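Side-chain contacts in glycerate 2-kinase (Pyrococcus horikoshii, PDB 1X3L), which catalyses the ATP-dependent phosphorylation of D-glycerate to 2-phosphoglycerate, with magnesium as cofactor: residues A[12-15]-A[16-20]; A[32-36]-A[37-41]; A[65-68]-A[69-73]; A[200-203]-A[204-207]. One frame throughout, in Å; residues are numbered along the deposited sequence.

Interaction 1 of 4, residues A[12-15]-A[16-20]; sequences RLVG and EAIKA
Arg-12 to Gly-15 and Glu-16 to Ala-20 form successive turns of helix 6-20, joined by four i-to-i+4 backbone hydrogen bonds. They start at Glu-16 N to Arg-12 O (3.2 Å) and end at Lys-19 N to Gly-15 O (3.0 Å). On the apolar side, Val-14 and Ile-18 lie side by side and point the same way. Val-14 CG1 meets Ile-18 CD1 at 3.9 Å. CG1 of Val-14 stands opposite its own backbone N (chi1 166°), which puts this branch next to the following turn. Ile-18 also lays CG1 against Val-14 O at 3.4 Å. On another side, Lys-19 runs back along the helix, a direction set by its first torsion (-65°). Its CG lies 3.1 Å from Gly-15 O. The rest of the chain is extended and carries NZ towards Arg-12. A water donates to Arg-12 O at 3.0 Å and accepts a weak bond from Lys-19 NZ at 3.5 Å. Arg-12 sends its guanidinium elsewhere and forms a salt bridge through NE with Glu-278 on helix 268-281. Leu-13 and Ala-17 face that helix and strand 427-435. The contact is that of an amphipathic helix: Val-14, Leu-13 and Ala-17 are buried. Arg-12 O serves both the helix bond and the water, so the water links the two turns, though weakly at the Lys-19 end.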
# COMPACT_ATOMS: atom_id res chain seq x y z
N ARG A 12 7.44 10.56 -17.85
CA ARG A 12 6.08 10.29 -18.31
C ARG A 12 5.58 8.97 -17.68
O ARG A 12 4.43 8.86 -17.26
CB ARG A 12 6.05 10.18 -19.84
CG ARG A 12 4.67 9.95 -20.42
CD ARG A 12 4.70 9.95 -21.96
NE ARG A 12 3.41 9.56 -22.51
CZ ARG A 12 2.40 10.39 -22.76
NH1 ARG A 12 2.54 11.69 -22.50
NH2 ARG A 12 1.26 9.94 -23.26
N LEU A 13 6.46 7.98 -17.63
CA LEU A 13 6.12 6.68 -17.07
C LEU A 13 5.97 6.76 -15.54
O LEU A 13 5.18 6.03 -14.96
CB LEU A 13 7.20 5.65 -17.45
CG LEU A 13 7.32 5.41 -18.96
CD1 LEU A 13 8.46 4.44 -19.25
CD2 LEU A 13 6.01 4.85 -19.51
N VAL A 14 6.74 7.64 -14.90
CA VAL A 14 6.62 7.81 -13.46
C VAL A 14 5.23 8.38 -13.18
O VAL A 14 4.54 7.94 -12.25
CB VAL A 14 7.68 8.81 -12.91
CG1 VAL A 14 7.29 9.22 -11.49
CG2 VAL A 14 9.07 8.16 -12.93
N GLY A 15 4.82 9.36 -13.98
CA GLY A 15 3.51 9.97 -13.81
C GLY A 15 2.39 8.95 -13.93
O GLY A 15 1.40 9.01 -13.19
N GLU A 16 2.53 8.01 -14.85
CA GLU A 16 1.52 6.97 -15.05
C GLU A 16 1.38 6.07 -13.83
O GLU A 16 0.28 5.71 -13.43
CB GLU A 16 1.86 6.11 -16.27
CG GLU A 16 1.57 6.77 -17.60
CD GLU A 16 0.09 7.05 -17.80
OE1 GLU A 16 -0.72 6.10 -17.74
OE2 GLU A 16 -0.27 8.23 -18.00
N ALA A 17 2.51 5.71 -13.23
CA ALA A 17 2.50 4.85 -12.05
C ALA A 17 1.79 5.55 -10.90
O ALA A 17 0.99 4.94 -10.19
CB ALA A 17 3.93 4.49 -11.64
N ILE A 18 2.08 6.83 -10.72
CA ILE A 18 1.46 7.59 -9.64
C ILE A 18 -0.04 7.75 -9.86
O ILE A 18 -0.82 7.60 -8.92
CB ILE A 18 2.13 8.97 -9.50
CG1 ILE A 18 3.60 8.78 -9.11
CG2 ILE A 18 1.41 9.79 -8.43
CD1 ILE A 18 4.39 10.08 -9.09
N LYS A 19 -0.45 8.03 -11.09
CA LYS A 19 -1.87 8.20 -11.40
C LYS A 19 -2.65 6.90 -11.17
O LYS A 19 -3.77 6.92 -10.66
CB LYS A 19 -2.06 8.64 -12.85
CG LYS A 19 -1.51 10.02 -13.18
CD LYS A 19 -1.67 10.33 -14.66
CE LYS A 19 -0.97 11.62 -15.04
NZ LYS A 19 -1.04 11.89 -16.51
N ALA A 20 -2.05 5.78 -11.55
CA ALA A 20 -2.71 4.48 -11.38
C ALA A 20 -2.85 4.12 -9.89
O ALA A 20 -3.62 3.22 -9.54
CB ALA A 20 -1.91 3.40 -12.10
O HOH W 1 2.14 10.78 -17.28

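Interaction 2 of 4, residues A[32-36]-A[37-41]; sequences KVSDD and KIIVQ
Lys-32 and Ile-39 form an antiparallel hydrogen-bonded pair. Lys-32 N donates to Ile-39 O at 2.9 Å, and Ile-39 N returns a bond to Lys-32 O at 2.7 Å. Both N-H groups point almost straight at their acceptors (170° and 171°). The side chains of this pair leave the same face of the sheet, with CB of Lys-32 and CB of Ile-39 4.4 Å apart. Lys-32 then turns off: its chain bends at chi2 (-59°) and NZ reaches the carbonyl of Leu-28. Val-33 comes next. It pairs with Ile-38 in a non-hydrogen-bonded pair, and the two side chains share the other face. Here Val-33 CG2 lies 4.4 Å from Ile-38 CG1, a loose approach. Val-33 CA makes a CA-H...O contact with Lys-37 O at 3.5 Å. This is a beta hairpin of strands 31-33 and 37-40, within a three-stranded antiparallel sheet completed by strand 43-46. Ser-34 closes the paired part. Its N donates to Lys-37 O at 2.8 Å, and the bond is essentially straight. Ser-34 CB comes alongside Lys-37 CB at 3.9 Å. Ser-34 to Asp-36 form the turn. Asp-36 leads into the second strand and bonds through its backbone to Ile-47. The aliphatic part of Lys-37 bends back over the Asp-36 carbonyl, with CD 3.7 Å from Asp-36 O. Lys-37 NZ has a long, weak ion pair with Glu-46 on strand 43-46.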
# COMPACT_ATOMS: atom_id res chain seq x y z
N LYS A 32 -17.02 0.91 -12.86
CA LYS A 32 -17.74 1.53 -13.97
C LYS A 32 -19.23 1.38 -13.68
O LYS A 32 -19.65 0.36 -13.14
CB LYS A 32 -17.39 0.83 -15.29
CG LYS A 32 -15.90 0.77 -15.59
CD LYS A 32 -15.27 2.16 -15.65
CE LYS A 32 -13.78 2.06 -15.91
NZ LYS A 32 -13.11 3.38 -15.93
N VAL A 33 -20.02 2.38 -14.02
CA VAL A 33 -21.45 2.32 -13.76
C VAL A 33 -22.26 2.48 -15.04
O VAL A 33 -21.99 3.36 -15.85
CB VAL A 33 -21.89 3.37 -12.73
CG1 VAL A 33 -23.40 3.36 -12.59
CG2 VAL A 33 -21.24 3.08 -11.39
N SER A 34 -23.25 1.60 -15.21
CA SER A 34 -24.13 1.65 -16.37
C SER A 34 -25.34 2.51 -16.04
O SER A 34 -25.22 3.72 -15.84
CB SER A 34 -24.60 0.25 -16.77
OG SER A 34 -23.55 -0.51 -17.33
N ASP A 35 -26.51 1.89 -15.97
CA ASP A 35 -27.73 2.62 -15.65
C ASP A 35 -28.32 1.88 -14.46
O ASP A 35 -29.01 2.47 -13.62
CB ASP A 35 -28.73 2.64 -16.80
CG ASP A 35 -29.99 3.44 -16.47
OD1 ASP A 35 -30.76 3.00 -15.59
OD2 ASP A 35 -30.19 4.51 -17.08
N ASP A 36 -28.04 0.59 -14.39
CA ASP A 36 -28.55 -0.24 -13.31
C ASP A 36 -27.48 -1.25 -12.90
O ASP A 36 -27.66 -2.01 -11.96
CB ASP A 36 -29.81 -0.97 -13.78
CG ASP A 36 -30.60 -1.56 -12.63
OD1 ASP A 36 -31.61 -2.26 -12.90
OD2 ASP A 36 -30.23 -1.31 -11.47
N LYS A 37 -26.36 -1.24 -13.62
CA LYS A 37 -25.28 -2.17 -13.34
C LYS A 37 -23.99 -1.49 -12.88
O LYS A 37 -23.67 -0.38 -13.32
CB LYS A 37 -24.98 -3.00 -14.60
CG LYS A 37 -26.20 -3.63 -15.25
CD LYS A 37 -26.87 -4.66 -14.35
CE LYS A 37 -28.12 -5.25 -15.01
NZ LYS A 37 -28.76 -6.31 -14.18
N ILE A 38 -23.28 -2.16 -11.98
CA ILE A 38 -22.01 -1.67 -11.46
C ILE A 38 -20.98 -2.72 -11.88
O ILE A 38 -21.11 -3.88 -11.52
CB ILE A 38 -22.02 -1.56 -9.93
CG1 ILE A 38 -23.04 -0.51 -9.49
CG2 ILE A 38 -20.63 -1.18 -9.42
CD1 ILE A 38 -23.15 -0.33 -7.99
N ILE A 39 -19.98 -2.31 -12.64
CA ILE A 39 -18.96 -3.26 -13.10
C ILE A 39 -17.60 -2.97 -12.48
O ILE A 39 -16.95 -1.97 -12.79
CB ILE A 39 -18.85 -3.22 -14.64
CG1 ILE A 39 -20.25 -3.35 -15.26
CG2 ILE A 39 -17.97 -4.37 -15.13
CD1 ILE A 39 -20.27 -3.26 -16.78
N VAL A 40 -17.18 -3.88 -11.59
CA VAL A 40 -15.92 -3.74 -10.88
C VAL A 40 -14.87 -4.70 -11.44
O VAL A 40 -14.96 -5.92 -11.25
CB VAL A 40 -16.11 -4.01 -9.38
CG1 VAL A 40 -14.83 -3.69 -8.62
CG2 VAL A 40 -17.26 -3.19 -8.86
N GLN A 41 -13.87 -4.14 -12.10
CA GLN A 41 -12.81 -4.94 -12.71
C GLN A 41 -13.41 -6.10 -13.50
O GLN A 41 -12.94 -7.23 -13.42
CB GLN A 41 -11.84 -5.46 -11.64
CG GLN A 41 -11.20 -4.36 -10.78
CD GLN A 41 -10.02 -4.86 -9.95
OE1 GLN A 41 -10.07 -5.93 -9.35
NE2 GLN A 41 -8.96 -4.06 -9.89

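Interaction 3 of 4, residues A[65-68]-A[69-73]; sequences RAIE and DILDV
Ile-67 and Val-73 meet in a local contact where helix 60-70 ends and the chain turns away. Its backbone bonds are mostly weak here. Ile-70 N to Ile-67 O, at 3.2 Å, is an i-to-i+3 bond, and its donor stands above the carbonyl plane. Leu-71 N makes a weak bond to the same oxygen, 2.8 Å but bent. The helix belongs to the beta-alpha-beta unit of strand 51-56, helix 60-70 and strand 75-81. The Ile-67 and Val-73 side chains cross at about a right angle, with CG2 of Ile-67 4.0 Å from CG2 of Val-73. That same Val-73 methyl lies 4.1 Å from Glu-68 CG. Beyond it the extended Glu-68 chain takes its carboxylate to the backbone N-H groups of Lys-89 and Arg-90. On the side of Arg-65, the guanidinium and the Asp-69 carboxylate are turned 63° apart. Asp-69 OD2 is 4.1 Å from Arg-65 NH1, beyond a salt bridge. It lies well out of the guanidinium plane, and no N-H points at it. Arg-65 forms a salt bridge with Glu-62. Tyr-24 links the two residues, through a cation-pi contact with Arg-65 and an OH bonded to Asp-69 OD2. Ile-70 CG1 sits between its backbone N and carbonyl carbon (chi1 63°), against the carbonyls of Ala-66 and Ile-67.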
# COMPACT_ATOMS: atom_id res chain seq x y z
N ARG A 65 -15.28 9.88 -2.24
CA ARG A 65 -15.63 10.93 -3.18
C ARG A 65 -15.83 10.35 -4.59
O ARG A 65 -16.73 10.77 -5.32
CB ARG A 65 -14.55 12.01 -3.19
CG ARG A 65 -14.87 13.24 -4.01
CD ARG A 65 -13.91 14.39 -3.68
NE ARG A 65 -12.52 14.08 -4.03
CZ ARG A 65 -12.01 14.16 -5.26
NH1 ARG A 65 -12.78 14.54 -6.28
NH2 ARG A 65 -10.74 13.85 -5.47
N ALA A 66 -15.00 9.39 -4.96
CA ALA A 66 -15.10 8.76 -6.27
C ALA A 66 -16.43 8.02 -6.41
O ALA A 66 -17.10 8.09 -7.45
CB ALA A 66 -13.93 7.79 -6.49
N ILE A 67 -16.82 7.29 -5.37
CA ILE A 67 -18.07 6.55 -5.40
C ILE A 67 -19.27 7.50 -5.54
O ILE A 67 -20.19 7.23 -6.31
CB ILE A 67 -18.24 5.69 -4.14
CG1 ILE A 67 -17.17 4.59 -4.11
CG2 ILE A 67 -19.62 5.06 -4.10
CD1 ILE A 67 -17.26 3.62 -5.27
N GLU A 68 -19.26 8.60 -4.79
CA GLU A 68 -20.35 9.57 -4.85
C GLU A 68 -20.44 10.25 -6.22
O GLU A 68 -21.51 10.69 -6.62
CB GLU A 68 -20.19 10.67 -3.79
CG GLU A 68 -20.31 10.21 -2.35
CD GLU A 68 -20.45 11.38 -1.40
OE1 GLU A 68 -19.64 12.33 -1.48
OE2 GLU A 68 -21.36 11.34 -0.55
N ASP A 69 -19.32 10.33 -6.93
CA ASP A 69 -19.32 10.97 -8.24
C ASP A 69 -19.91 10.09 -9.34
O ASP A 69 -20.22 10.58 -10.43
CB ASP A 69 -17.91 11.41 -8.65
CG ASP A 69 -17.37 12.53 -7.77
OD1 ASP A 69 -18.18 13.32 -7.25
OD2 ASP A 69 -16.14 12.62 -7.61
N ILE A 70 -20.06 8.80 -9.07
CA ILE A 70 -20.62 7.90 -10.07
C ILE A 70 -21.86 7.16 -9.60
O ILE A 70 -22.50 6.46 -10.38
CB ILE A 70 -19.58 6.86 -10.54
CG1 ILE A 70 -19.17 5.96 -9.36
CG2 ILE A 70 -18.37 7.57 -11.12
CD1 ILE A 70 -18.16 4.88 -9.74
N LEU A 71 -22.20 7.32 -8.32
CA LEU A 71 -23.37 6.65 -7.76
C LEU A 71 -24.03 7.47 -6.67
O LEU A 71 -23.36 8.19 -5.92
CB LEU A 71 -22.97 5.28 -7.18
CG LEU A 71 -22.50 4.19 -8.14
CD1 LEU A 71 -21.89 3.04 -7.35
CD2 LEU A 71 -23.66 3.70 -8.99
N ASP A 72 -25.36 7.38 -6.57
CA ASP A 72 -26.09 8.10 -5.54
C ASP A 72 -26.01 7.27 -4.27
O ASP A 72 -26.49 6.14 -4.23
CB ASP A 72 -27.55 8.29 -5.95
CG ASP A 72 -27.71 9.15 -7.18
OD1 ASP A 72 -27.19 10.29 -7.18
OD2 ASP A 72 -28.35 8.70 -8.16
N VAL A 73 -25.38 7.82 -3.24
CA VAL A 73 -25.21 7.11 -1.99
C VAL A 73 -26.25 7.49 -0.94
O VAL A 73 -26.37 8.65 -0.55
CB VAL A 73 -23.80 7.34 -1.41
CG1 VAL A 73 -23.65 6.61 -0.08
CG2 VAL A 73 -22.75 6.86 -2.40

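Interaction 4 of 4, residues A[200-203]-A[204-207]; sequences DNLE and AIAS. With SO4 (sulfate ion), chain B.
The Asn-201 amide turns one face to Ala-204. Ala-204 N and CB lie over that face near ND2, with ND2 4.0 Å from Ala-204 N. At the other end of the amide, OD1 accepts a hydrogen bond from Glu-203 N at 3.4 Å. The donor comes from almost straight above the amide plane, so the bond is weak by direction as well as length. An OD1 bond to the N two residues on is the pattern of an Asx turn. CG of Asn-201 stands opposite the backbone N (chi1 170°), which brings the amide face to the turn. The backbone O of Asn-201 takes a weak bond from Ala-204 N, also at 3.4 Å. This i-to-i+3 bond makes 201-204 a type I-like beta turn. Residues 200-207 form no regular helix or strand. They lie in the loop between strand 188-194 and helix 217-226, beside the parallel six-stranded sheet. Leu-202 and Ile-205 turn towards that sheet. Leu-202 CD2 is 4.3 Å from Ile-205 CD1, and both side chains touch Ile-193. Ile-205 CG1 also lies 3.9 Å from Asn-201 O. One water donates to Leu-202 O and to Ile-205 O, each at 2.8 Å. Further on, Ala-206 N donates to O1 of a sulfate ion at 2.7 Å. The backbone N-H groups of Gly-132 and Ser-134 bind the same ion. The sulfate probably comes from the crystallisation liquor, but three backbone donors make a site suited to an anion. The side chain of Ile-205 is about 11 Å from that of Lys-58, which by similarity binds substrate.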
# COMPACT_ATOMS: atom_id res chain seq x y z
N ASP A 200 1.08 -7.78 -1.42
CA ASP A 200 -0.37 -7.58 -1.35
C ASP A 200 -1.20 -8.61 -0.59
O ASP A 200 -2.28 -9.00 -1.04
CB ASP A 200 -0.93 -7.44 -2.77
CG ASP A 200 -0.31 -6.28 -3.53
OD1 ASP A 200 0.03 -5.27 -2.89
OD2 ASP A 200 -0.18 -6.38 -4.78
N ASN A 201 -0.71 -9.03 0.57
CA ASN A 201 -1.45 -9.98 1.40
C ASN A 201 -2.57 -9.19 2.09
O ASN A 201 -2.31 -8.36 2.96
CB ASN A 201 -0.51 -10.62 2.43
CG ASN A 201 -1.26 -11.44 3.47
OD1 ASN A 201 -2.28 -12.06 3.18
ND2 ASN A 201 -0.73 -11.45 4.69
N LEU A 202 -3.80 -9.46 1.69
CA LEU A 202 -4.97 -8.76 2.22
C LEU A 202 -5.23 -8.98 3.71
O LEU A 202 -5.84 -8.13 4.37
CB LEU A 202 -6.21 -9.15 1.41
CG LEU A 202 -6.12 -8.92 -0.11
CD1 LEU A 202 -7.41 -9.37 -0.78
CD2 LEU A 202 -5.86 -7.44 -0.39
N GLU A 203 -4.79 -10.11 4.24
CA GLU A 203 -4.99 -10.43 5.66
C GLU A 203 -4.39 -9.39 6.59
O GLU A 203 -4.89 -9.17 7.69
CB GLU A 203 -4.39 -11.80 6.00
CG GLU A 203 -5.29 -12.97 5.67
CD GLU A 203 -4.66 -14.31 6.02
OE1 GLU A 203 -3.97 -14.40 7.06
OE2 GLU A 203 -4.86 -15.28 5.26
N ALA A 204 -3.33 -8.73 6.13
CA ALA A 204 -2.63 -7.73 6.92
C ALA A 204 -3.19 -6.32 6.82
O ALA A 204 -3.19 -5.59 7.81
CB ALA A 204 -1.14 -7.72 6.53
N ILE A 205 -3.67 -5.94 5.64
CA ILE A 205 -4.20 -4.59 5.44
C ILE A 205 -5.42 -4.29 6.32
O ILE A 205 -6.48 -4.90 6.18
CB ILE A 205 -4.57 -4.37 3.96
CG1 ILE A 205 -3.32 -4.57 3.08
CG2 ILE A 205 -5.12 -2.96 3.77
CD1 ILE A 205 -3.57 -4.41 1.60
N ALA A 206 -5.24 -3.34 7.24
CA ALA A 206 -6.28 -2.92 8.18
C ALA A 206 -6.74 -4.11 9.03
O ALA A 206 -7.79 -4.06 9.66
CB ALA A 206 -7.48 -2.33 7.42
N SER A 207 -5.93 -5.16 9.03
CA SER A 207 -6.23 -6.37 9.79
C SER A 207 -7.34 -7.21 9.16
O SER A 207 -8.09 -7.89 9.86
CB SER A 207 -6.57 -6.02 11.24
OG SER A 207 -5.42 -5.51 11.91
S SO4 B . -2.61 -0.96 8.63
O1 SO4 B . -3.01 -2.36 8.38
O2 SO4 B . -1.31 -0.96 9.33
O3 SO4 B . -3.62 -0.28 9.46
O4 SO4 B . -2.49 -0.24 7.35
O HOH W 2 -7.69 -6.12 3.98

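The four contacts follow one another in series along the chain; none nests in or crosses another. Interaction 1 lies within helix 6-20, which packs on helix 268-281 and strands 359-366 and 427-435. Interaction 2 closes the turn of the hairpin after helix 23-30. Interaction 3 ends helix 60-70. Interactions 2 and 3 touch: Val-33 CG2 lies 3.5 Å from Leu-71 CD2, and Ile-38 CD1 lies 3.7 Å from Leu-71 CD1. The hairpin is thereby tied to the residue just after that helix. Interaction 4 comes much later, in the loop after strand 188-194. Its centre is about 24 to 26 Å from the other three centres.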